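Local coordinates for putative lipoprotein (Parabacteroides distasonis ATCC 8503, PDB 3JX8), which is of unknown function but, as a putative lipoprotein with an adhesin-like head domain, may act in cell adhesion or lipid binding, at residues Tyr44-Asp50 and Thr87-Ser93; Val136-Glu142 and Ile156-Ser162. All blocks are in the same frame, centred on the assembly; numbering follows the deposited sequence.

Interaction 1: residues Tyr44-Asp50 and Thr87-Ser93; sequences YLSVTID and TVYKIKS
Asp50 holds the start of segment 87-93 through its carboxylate, chiefly by OD1. OD1 accepts the backbone N of Thr87 at 2.7 Å, on its syn side and somewhat out of the carboxylate plane, and takes a weak second bond from Val88 N; OG1 of Thr87 also approaches OD2, so closely (2.5 Å) that the exact length of this bond is doubtful. The Asp50 CG stands beside its own backbone N (chi1 -55°), which swings the carboxylate across to Thr87, and Gly11 N gives OD2 a further bond. Ile49 and Tyr89 run side by side, and CD1 of Ile49 sits over the centre of the Tyr89 ring, 3.5 Å from the centroid and 8° off its normal, a close CH-pi contact. CG1 of Val47 meets the edge of the same ring near CE1. Farther along this face, CD1 of Leu45 lies 3.7 Å from CG2 of Ile91. These side chains project from two antiparallel strands, 44-50 and 89-95, at the N-terminal end of a parallel beta-helix-like stack, consistent with the Pec_lyase-like clan of the adhesin head. Thr48 with Lys90 and Ser46 with Lys92 are the hydrogen-bonded pairs; Thr48 N reaches Lys90 O at 2.8 Å, nearly straight. At the other end Ser93 OG donates to Tyr44 O at 2.6 Å, slightly tilted from the carbonyl plane. With OG placed trans to the Ser93 N (chi1 -167°), the hydroxyl faces that carbonyl, and Tyr23 OH is a second partner. Outward, strand 65-70 backs the apolar face: Leu66 touches Leu45 and Ser93, while Ile68 meets Tyr89 and Ile91. On the face of Ser46, Thr48 and Lys90, Thr48 OG1 is bonded to Thr15 of strand 13-17, which pairs with the far edge of 44-50.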
loop_
_atom_site.group_PDB
_atom_site.type_symbol
_atom_site.label_atom_id
_atom_site.label_comp_id
_atom_site.label_asym_id
_atom_site.label_seq_id
_atom_site.Cartn_x
_atom_site.Cartn_y
_atom_site.Cartn_z
ATOM N N TYR A 44 13.477 24.905 20.361
ATOM C CA TYR A 44 13.617 24.305 21.676
ATOM C C TYR A 44 13.455 22.811 21.598
ATOM O O TYR A 44 12.611 22.333 20.854
ATOM C CB TYR A 44 12.539 24.872 22.597
ATOM C CG TYR A 44 12.523 24.269 23.991
ATOM C CD1 TYR A 44 13.417 24.695 24.964
ATOM C CD2 TYR A 44 11.597 23.297 24.333
ATOM C CE1 TYR A 44 13.395 24.158 26.229
ATOM C CE2 TYR A 44 11.569 22.754 25.585
ATOM C CZ TYR A 44 12.464 23.192 26.537
ATOM O OH TYR A 44 12.435 22.647 27.798
ATOM N N LEU A 45 14.269 22.086 22.353
ATOM C CA LEU A 45 14.100 20.656 22.484
ATOM C C LEU A 45 14.358 20.218 23.903
ATOM O O LEU A 45 15.402 20.517 24.487
ATOM C CB LEU A 45 15.051 19.890 21.574
ATOM C CG LEU A 45 15.035 18.361 21.694
ATOM C CD1 LEU A 45 13.634 17.731 21.406
ATOM C CD2 LEU A 45 16.142 17.762 20.823
ATOM N N SER A 46 13.427 19.433 24.416
ATOM C CA SER A 46 13.581 18.775 25.692
ATOM C C SER A 46 13.166 17.305 25.569
ATOM O O SER A 46 12.144 17.009 24.968
ATOM C CB SER A 46 12.696 19.488 26.720
ATOM O OG SER A 46 12.547 18.706 27.888
ATOM N N VAL A 47 13.944 16.411 26.172
ATOM C CA VAL A 47 13.686 14.966 26.150
ATOM C C VAL A 47 13.792 14.428 27.579
ATOM O O VAL A 47 14.769 14.714 28.293
ATOM C CB VAL A 47 14.711 14.209 25.276
ATOM C CG1 VAL A 47 14.459 12.684 25.340
ATOM C CG2 VAL A 47 14.702 14.723 23.838
ATOM N N THR A 48 12.791 13.648 27.979
ATOM C CA THR A 48 12.769 12.969 29.253
ATOM C C THR A 48 12.722 11.461 28.993
ATOM O O THR A 48 11.798 10.952 28.345
ATOM C CB THR A 48 11.553 13.386 30.065
ATOM O OG1 THR A 48 11.568 14.809 30.250
ATOM C CG2 THR A 48 11.519 12.666 31.441
ATOM N N ILE A 49 13.712 10.740 29.503
ATOM C CA ILE A 49 13.753 9.282 29.353
ATOM C C ILE A 49 14.581 8.721 30.513
ATOM O O ILE A 49 15.351 9.473 31.161
ATOM C CB ILE A 49 14.336 8.890 27.938
ATOM C CG1 ILE A 49 13.952 7.449 27.556
ATOM C CG2 ILE A 49 15.867 9.116 27.848
ATOM C CD1 ILE A 49 14.148 7.135 26.070
ATOM N N ASP A 50 14.439 7.429 30.796
ATOM C CA ASP A 50 15.301 6.784 31.766
ATOM C C ASP A 50 16.755 7.185 31.471
ATOM O O ASP A 50 17.206 7.137 30.322
ATOM C CB ASP A 50 15.153 5.258 31.739
ATOM C CG ASP A 50 13.702 4.802 31.933
ATOM O OD1 ASP A 50 12.897 5.061 31.026
ATOM O OD2 ASP A 50 13.366 4.175 32.969
ATOM N N THR A 87 10.734 3.411 30.775
ATOM C CA THR A 87 9.623 3.475 31.711
ATOM C C THR A 87 8.885 4.808 31.528
ATOM O O THR A 87 7.726 4.900 31.868
ATOM C CB THR A 87 10.070 3.268 33.168
ATOM O OG1 THR A 87 10.951 4.311 33.571
ATOM C CG2 THR A 87 10.779 1.926 33.324
ATOM N N VAL A 88 9.541 5.813 30.948
ATOM C CA VAL A 88 8.940 7.131 30.690
ATOM C C VAL A 88 9.664 7.647 29.469
ATOM O O VAL A 88 10.875 7.492 29.384
ATOM C CB VAL A 88 9.265 8.165 31.824
ATOM C CG1 VAL A 88 8.567 9.508 31.549
ATOM C CG2 VAL A 88 8.859 7.653 33.159
ATOM N N TYR A 89 8.962 8.268 28.533
ATOM C CA TYR A 89 9.616 8.811 27.344
ATOM C C TYR A 89 8.744 9.904 26.769
ATOM O O TYR A 89 7.679 9.626 26.217
ATOM C CB TYR A 89 9.915 7.699 26.341
ATOM C CG TYR A 89 10.793 8.061 25.157
ATOM C CD1 TYR A 89 11.504 9.268 25.084
ATOM C CD2 TYR A 89 10.944 7.163 24.108
ATOM C CE1 TYR A 89 12.299 9.564 23.983
ATOM C CE2 TYR A 89 11.763 7.458 23.016
ATOM C CZ TYR A 89 12.424 8.654 22.958
ATOM O OH TYR A 89 13.233 8.915 21.885
ATOM N N LYS A 90 9.184 11.151 26.968
ATOM C CA LYS A 90 8.439 12.339 26.581
ATOM C C LYS A 90 9.383 13.275 25.857
ATOM O O LYS A 90 10.563 13.430 26.259
ATOM C CB LYS A 90 7.877 13.053 27.800
ATOM C CG LYS A 90 6.862 12.245 28.558
ATOM C CD LYS A 90 6.163 13.036 29.685
ATOM C CE LYS A 90 7.005 13.155 30.920
ATOM N NZ LYS A 90 6.338 13.989 31.974
ATOM N N ILE A 91 8.872 13.905 24.804
ATOM C CA ILE A 91 9.641 14.854 24.034
ATOM C C ILE A 91 8.783 16.112 23.863
ATOM O O ILE A 91 7.584 16.024 23.564
ATOM C CB ILE A 91 9.991 14.298 22.632
ATOM C CG1 ILE A 91 10.756 12.971 22.769
ATOM C CG2 ILE A 91 10.770 15.365 21.812
ATOM C CD1 ILE A 91 10.909 12.154 21.464
ATOM N N LYS A 92 9.381 17.276 24.087
ATOM C CA LYS A 92 8.720 18.540 23.786
ATOM C C LYS A 92 9.644 19.341 22.879
ATOM O O LYS A 92 10.845 19.492 23.158
ATOM C CB LYS A 92 8.391 19.308 25.064
ATOM C CG LYS A 92 7.315 18.639 25.902
ATOM C CD LYS A 92 6.795 19.557 26.981
ATOM C CE LYS A 92 5.701 18.872 27.789
ATOM N NZ LYS A 92 4.842 19.881 28.475
ATOM N N SER A 93 9.109 19.837 21.774
ATOM C CA SER A 93 9.960 20.628 20.886
ATOM C C SER A 93 9.149 21.625 20.104
ATOM O O SER A 93 7.943 21.460 19.961
ATOM C CB SER A 93 10.765 19.716 19.943
ATOM O OG SER A 93 11.795 20.421 19.276
#

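Interaction 2: residues Val136-Glu142 and Ile156-Ser162; sequences VKGYKLE and IQLDNLS
Two successive coils of a parallel beta-solenoid turn the same corner here, stacked in register from Val136 over Ile156 to Glu142 over Ser162. The ladder continues through the bend: Asp159 N donates to Gly138 O at 3.1 Å, and Asn160 N to Tyr139 O at 2.8 Å. Gly138 bends the chain in a backbone conformation that glycine, lacking a CB, can adopt. Outside the corner, Asn160 ND2 lies 3.3 Å above one face of the Tyr139 ring, offset toward the rim, with amide and ring planes 68° apart; it also makes a weak bond to Tyr139 O. Asp159 OD2 comes to the ring edge, 3.6 Å from Tyr139 CD1. Inside, Leu158 CD1 presses on Leu141 CB at a tight 3.4 Å, and Leu161 CD1 runs alongside Leu141 CD2. Lys140, extended from a CG trans to its N (chi1 179°), brings NZ 2.8 Å from a water that bonds weakly to Glu142 OE1 and Ser162 OG; Glu142 OE2 is held by Asn144. Val117 and Met120 of the preceding coil and Val173 of the following one extend the apolar stack, the inward aliphatic ladder characteristic of parallel beta-helices.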
loop_
_atom_site.group_PDB
_atom_site.type_symbol
_atom_site.label_atom_id
_atom_site.label_comp_id
_atom_site.label_asym_id
_atom_site.label_seq_id
_atom_site.Cartn_x
_atom_site.Cartn_y
_atom_site.Cartn_z
ATOM N N VAL A 136 -5.846 23.599 12.213
ATOM C CA VAL A 136 -4.837 23.700 11.164
ATOM C C VAL A 136 -5.503 24.448 10.044
ATOM O O VAL A 136 -6.614 24.104 9.645
ATOM C CB VAL A 136 -4.374 22.324 10.683
ATOM C CG1 VAL A 136 -3.415 22.431 9.488
ATOM C CG2 VAL A 136 -3.761 21.570 11.851
ATOM N N LYS A 137 -4.823 25.461 9.540
ATOM C CA LYS A 137 -5.362 26.299 8.490
ATOM C C LYS A 137 -4.274 26.637 7.500
ATOM O O LYS A 137 -3.156 26.934 7.892
ATOM C CB LYS A 137 -5.926 27.557 9.125
ATOM C CG LYS A 137 -6.426 28.600 8.180
ATOM C CD LYS A 137 -7.167 29.733 8.945
ATOM C CE LYS A 137 -7.852 30.729 7.993
ATOM N NZ LYS A 137 -8.218 32.024 8.693
ATOM N N GLY A 138 -4.589 26.577 6.212
ATOM C CA GLY A 138 -3.608 26.899 5.187
ATOM C C GLY A 138 -3.806 26.221 3.844
ATOM O O GLY A 138 -4.925 25.826 3.472
ATOM N N TYR A 139 -2.702 26.075 3.111
ATOM C CA TYR A 139 -2.772 25.638 1.733
ATOM C C TYR A 139 -2.910 24.128 1.568
ATOM O O TYR A 139 -3.883 23.664 0.988
ATOM C CB TYR A 139 -1.583 26.175 0.958
ATOM C CG TYR A 139 -1.493 25.671 -0.460
ATOM C CD1 TYR A 139 -2.370 26.121 -1.440
ATOM C CD2 TYR A 139 -0.508 24.749 -0.829
ATOM C CE1 TYR A 139 -2.274 25.668 -2.758
ATOM C CE2 TYR A 139 -0.401 24.296 -2.127
ATOM C CZ TYR A 139 -1.287 24.761 -3.093
ATOM O OH TYR A 139 -1.174 24.287 -4.386
ATOM N N LYS A 140 -1.952 23.370 2.078
ATOM C CA LYS A 140 -1.941 21.934 1.855
ATOM C C LYS A 140 -1.492 21.106 3.056
ATOM O O LYS A 140 -0.450 21.389 3.672
ATOM C CB LYS A 140 -1.089 21.610 0.635
ATOM C CG LYS A 140 -1.018 20.124 0.359
ATOM C CD LYS A 140 -0.616 19.779 -1.054
ATOM C CE LYS A 140 -0.716 18.219 -1.263
ATOM N NZ LYS A 140 -0.838 17.830 -2.723
ATOM N N LEU A 141 -2.308 20.113 3.413
ATOM C CA LEU A 141 -1.929 19.065 4.352
ATOM C C LEU A 141 -1.926 17.699 3.637
ATOM O O LEU A 141 -2.897 17.317 2.951
ATOM C CB LEU A 141 -2.878 19.007 5.534
ATOM C CG LEU A 141 -2.595 17.920 6.605
ATOM C CD1 LEU A 141 -1.221 18.123 7.293
ATOM C CD2 LEU A 141 -3.746 17.884 7.629
ATOM N N GLU A 142 -0.847 16.952 3.831
ATOM C CA GLU A 142 -0.749 15.585 3.322
ATOM C C GLU A 142 -0.512 14.645 4.499
ATOM O O GLU A 142 0.386 14.883 5.321
ATOM C CB GLU A 142 0.375 15.522 2.320
ATOM C CG GLU A 142 0.395 14.294 1.506
ATOM C CD GLU A 142 1.438 14.328 0.403
ATOM O OE1 GLU A 142 1.453 15.302 -0.375
ATOM O OE2 GLU A 142 2.217 13.360 0.296
ATOM N N ILE A 156 -9.466 21.108 10.625
ATOM C CA ILE A 156 -8.704 21.591 9.483
ATOM C C ILE A 156 -9.534 22.540 8.656
ATOM O O ILE A 156 -10.755 22.416 8.576
ATOM C CB ILE A 156 -8.137 20.424 8.603
ATOM C CG1 ILE A 156 -9.252 19.747 7.773
ATOM C CG2 ILE A 156 -7.312 19.429 9.488
ATOM C CD1 ILE A 156 -8.868 18.386 7.156
ATOM N N GLN A 157 -8.828 23.479 8.041
ATOM C CA GLN A 157 -9.366 24.441 7.098
ATOM C C GLN A 157 -8.283 24.632 6.044
ATOM O O GLN A 157 -7.307 25.361 6.260
ATOM C CB GLN A 157 -9.692 25.758 7.798
ATOM C CG GLN A 157 -10.564 26.649 6.963
ATOM C CD GLN A 157 -10.755 28.049 7.536
ATOM O OE1 GLN A 157 -10.358 28.351 8.657
ATOM N NE2 GLN A 157 -11.362 28.913 6.743
ATOM N N LEU A 158 -8.451 23.940 4.914
ATOM C CA LEU A 158 -7.409 23.812 3.918
ATOM C C LEU A 158 -7.922 24.044 2.499
ATOM O O LEU A 158 -9.075 23.756 2.179
ATOM C CB LEU A 158 -6.815 22.391 3.994
ATOM C CG LEU A 158 -6.100 21.972 5.282
ATOM C CD1 LEU A 158 -5.934 20.457 5.325
ATOM C CD2 LEU A 158 -4.769 22.703 5.407
ATOM N N ASP A 159 -7.031 24.515 1.629
ATOM C CA ASP A 159 -7.301 24.496 0.199
ATOM C C ASP A 159 -7.214 23.069 -0.337
ATOM O O ASP A 159 -8.014 22.673 -1.183
ATOM C CB ASP A 159 -6.306 25.384 -0.555
ATOM C CG ASP A 159 -6.392 26.829 -0.135
ATOM O OD1 ASP A 159 -7.514 27.294 0.155
ATOM O OD2 ASP A 159 -5.349 27.512 -0.073
ATOM N N ASN A 160 -6.225 22.323 0.145
ATOM C CA ASN A 160 -5.916 20.988 -0.355
ATOM C C ASN A 160 -5.606 20.004 0.738
ATOM O O ASN A 160 -4.811 20.302 1.620
ATOM C CB ASN A 160 -4.720 21.087 -1.271
ATOM C CG ASN A 160 -4.979 22.023 -2.399
ATOM O OD1 ASN A 160 -5.683 21.678 -3.356
ATOM N ND2 ASN A 160 -4.480 23.234 -2.277
ATOM N N LEU A 161 -6.214 18.823 0.665
ATOM C CA LEU A 161 -5.940 17.740 1.608
ATOM C C LEU A 161 -5.675 16.479 0.831
ATOM O O LEU A 161 -6.441 16.117 -0.072
ATOM C CB LEU A 161 -7.129 17.497 2.529
ATOM C CG LEU A 161 -7.010 16.264 3.459
ATOM C CD1 LEU A 161 -5.889 16.430 4.499
ATOM C CD2 LEU A 161 -8.355 15.957 4.147
ATOM N N SER A 162 -4.619 15.767 1.193
ATOM C CA SER A 162 -4.367 14.481 0.586
ATOM C C SER A 162 -4.059 13.438 1.645
ATOM O O SER A 162 -3.158 13.638 2.461
ATOM C CB SER A 162 -3.195 14.620 -0.367
ATOM O OG SER A 162 -2.789 13.350 -0.781
HETATM O O HOH W 1 -0.706 15.076 -2.973
#

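Overall arrangement
Interaction 1 comes first along the chain and closes before interaction 2 opens; their centres lie 29 Å apart and their nearest atoms about 14 Å, without touching. Strand 89-95 of interaction 1 pairs with 33-38, which leads through 108-111 and 129-132 to 150-153, a parallel ladder that passes through the same coils as interaction 2 but on another face. Interaction 2 straddles a corner between the ladder of 136-137 with 156-158 and that of 140-146 with 160-166. Mixed, partly antiparallel pairing near the start thus gives way to parallel stacking of coils toward the C terminus, an architecture consistent with an adhesin head.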